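Local coordinates for protein separin (Saccharomyces cerevisiae, PDB 5U1T) that cleaves the cohesin subunit Scc1 at the onset of anaphase, as a caspase-like cysteine protease, and so lets sister chromatids separate, at residues Lys196-Ile201 with Met248-Leu253. Residues are numbered along the deposited sequence; the frame is centred on the assembly and turned at random.
Sequences KFLQYI and MLYDGL
The hydroxyl of Tyr250 donates a hydrogen bond to the backbone carbonyl of Leu198, with OH 2.6 Å from O. The donor lies well above the carbonyl plane, off any lone pair, and the C=O...donor angle is 99°. The ring reaches helix 190-203 edge first: the carbonyl carbon of Leu198 and the CA of Gln199 lie in the ring plane. The CB of Leu198 adds an apolar touch, 3.9 Å from CZ of Tyr250. Tyr250 sends its CG anti to its own carbonyl carbon (chi1 -67°), and from there the ring extends across to the neighbouring helix. Tyr246, one turn earlier, stacks on this ring and also meets Leu198.

Beside the tyrosine, Leu249 crosses the side chain of Gln199 at a slant. Its CD1 lies 4.2 Å from CG of Gln199. Gln199 turns CG anti to the backbone N (chi1 170°) and runs on extended; its OE1 accepts a bond from Lys196 NZ at 3.0 Å. The same ammonium forms a salt bridge with Asp160, while NE2 of Gln199 bonds Gln203. Both ends of the amide are therefore held within helix 190-203. A phenylalanine in place of Tyr250 would probably keep much of the ring contact but leave the Leu198 carbonyl without this cross-helix donor.

Tyr250 also opens a type II beta turn ending at Leu253, with Gly252 at its third position. This is helix-to-helix packing in the N-terminal helical region of separase, far from the protease site: the C-terminal end of helix 236-250 rests against helix 190-203.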
# COMPACT_ATOMS: atom_id res chain seq x y z
N LYS A 196 -24.33 -42.63 60.22
CA LYS A 196 -24.38 -41.45 59.36
C LYS A 196 -25.30 -40.37 59.93
O LYS A 196 -24.97 -39.18 59.89
CB LYS A 196 -24.84 -41.83 57.95
CG LYS A 196 -24.87 -40.65 56.96
CD LYS A 196 -23.51 -40.02 56.82
CE LYS A 196 -22.50 -40.98 56.22
NZ LYS A 196 -21.17 -40.34 55.99
N PHE A 197 -26.46 -40.80 60.44
CA PHE A 197 -27.47 -39.89 60.98
C PHE A 197 -26.98 -39.14 62.22
O PHE A 197 -27.23 -37.94 62.37
CB PHE A 197 -28.75 -40.65 61.32
CG PHE A 197 -29.68 -39.91 62.25
CD1 PHE A 197 -30.53 -38.93 61.77
CD2 PHE A 197 -29.70 -40.20 63.61
CE1 PHE A 197 -31.38 -38.25 62.63
CE2 PHE A 197 -30.55 -39.52 64.47
CZ PHE A 197 -31.39 -38.55 63.98
N LEU A 198 -26.29 -39.86 63.11
CA LEU A 198 -25.69 -39.23 64.28
C LEU A 198 -24.64 -38.23 63.82
O LEU A 198 -24.61 -37.08 64.28
CB LEU A 198 -25.07 -40.27 65.23
CG LEU A 198 -26.05 -41.24 65.89
CD1 LEU A 198 -25.36 -42.16 66.90
CD2 LEU A 198 -27.20 -40.48 66.53
N GLN A 199 -23.79 -38.67 62.89
CA GLN A 199 -22.75 -37.80 62.34
C GLN A 199 -23.34 -36.50 61.80
O GLN A 199 -22.85 -35.43 62.12
CB GLN A 199 -21.98 -38.54 61.25
CG GLN A 199 -21.02 -37.66 60.45
CD GLN A 199 -20.74 -38.23 59.06
OE1 GLN A 199 -20.95 -39.41 58.80
NE2 GLN A 199 -20.26 -37.38 58.16
N TYR A 200 -24.41 -36.60 61.01
CA TYR A 200 -24.98 -35.40 60.37
C TYR A 200 -25.52 -34.43 61.41
O TYR A 200 -25.26 -33.23 61.34
CB TYR A 200 -26.08 -35.78 59.37
CG TYR A 200 -25.58 -36.19 57.99
CD1 TYR A 200 -24.22 -36.19 57.70
CD2 TYR A 200 -26.46 -36.57 56.99
CE1 TYR A 200 -23.76 -36.57 56.45
CE2 TYR A 200 -26.01 -36.95 55.74
CZ TYR A 200 -24.66 -36.95 55.47
OH TYR A 200 -24.20 -37.32 54.24
N ILE A 201 -26.27 -34.96 62.36
CA ILE A 201 -26.87 -34.16 63.42
C ILE A 201 -25.83 -33.39 64.25
O ILE A 201 -26.07 -32.25 64.68
CB ILE A 201 -27.75 -35.04 64.33
CG1 ILE A 201 -29.11 -35.26 63.66
CG2 ILE A 201 -27.92 -34.43 65.70
CD1 ILE A 201 -30.24 -35.48 64.61
N MET A 248 -15.05 -38.80 63.54
CA MET A 248 -14.68 -37.42 63.44
C MET A 248 -15.48 -36.46 64.28
O MET A 248 -14.92 -35.63 64.96
CB MET A 248 -14.83 -37.01 62.00
CG MET A 248 -13.72 -37.56 61.14
SD MET A 248 -12.37 -36.40 61.18
CE MET A 248 -11.05 -37.49 60.67
N LEU A 249 -16.78 -36.54 64.19
CA LEU A 249 -17.60 -35.62 64.95
C LEU A 249 -17.75 -36.06 66.40
O LEU A 249 -18.13 -35.26 67.23
CB LEU A 249 -18.96 -35.45 64.29
CG LEU A 249 -18.93 -34.49 63.11
CD1 LEU A 249 -18.08 -35.10 62.00
CD2 LEU A 249 -20.32 -34.18 62.62
N TYR A 250 -17.43 -37.31 66.71
CA TYR A 250 -17.61 -37.73 68.09
C TYR A 250 -16.31 -38.14 68.80
O TYR A 250 -16.34 -38.70 69.90
CB TYR A 250 -18.59 -38.90 68.15
CG TYR A 250 -20.00 -38.55 67.77
CD1 TYR A 250 -20.39 -38.51 66.43
CD2 TYR A 250 -20.95 -38.28 68.73
CE1 TYR A 250 -21.68 -38.20 66.08
CE2 TYR A 250 -22.24 -37.97 68.39
CZ TYR A 250 -22.60 -37.93 67.06
OH TYR A 250 -23.89 -37.62 66.73
N ASP A 251 -15.17 -37.88 68.17
CA ASP A 251 -13.88 -38.10 68.81
C ASP A 251 -13.78 -37.17 70.00
O ASP A 251 -14.02 -35.97 69.88
CB ASP A 251 -12.72 -37.87 67.84
CG ASP A 251 -12.11 -39.17 67.32
OD1 ASP A 251 -12.66 -40.26 67.64
OD2 ASP A 251 -11.11 -39.10 66.58
N GLY A 252 -13.43 -37.73 71.15
CA GLY A 252 -13.35 -36.96 72.37
C GLY A 252 -14.71 -36.81 73.03
O GLY A 252 -15.00 -35.77 73.63
N LEU A 253 -15.55 -37.84 72.90
CA LEU A 253 -16.89 -37.88 73.49
C LEU A 253 -17.22 -39.32 73.86
O LEU A 253 -16.32 -40.16 73.94
CB LEU A 253 -17.94 -37.30 72.53
CG LEU A 253 -17.87 -35.79 72.28
CD1 LEU A 253 -17.65 -35.45 70.79
CD2 LEU A 253 -19.10 -35.08 72.83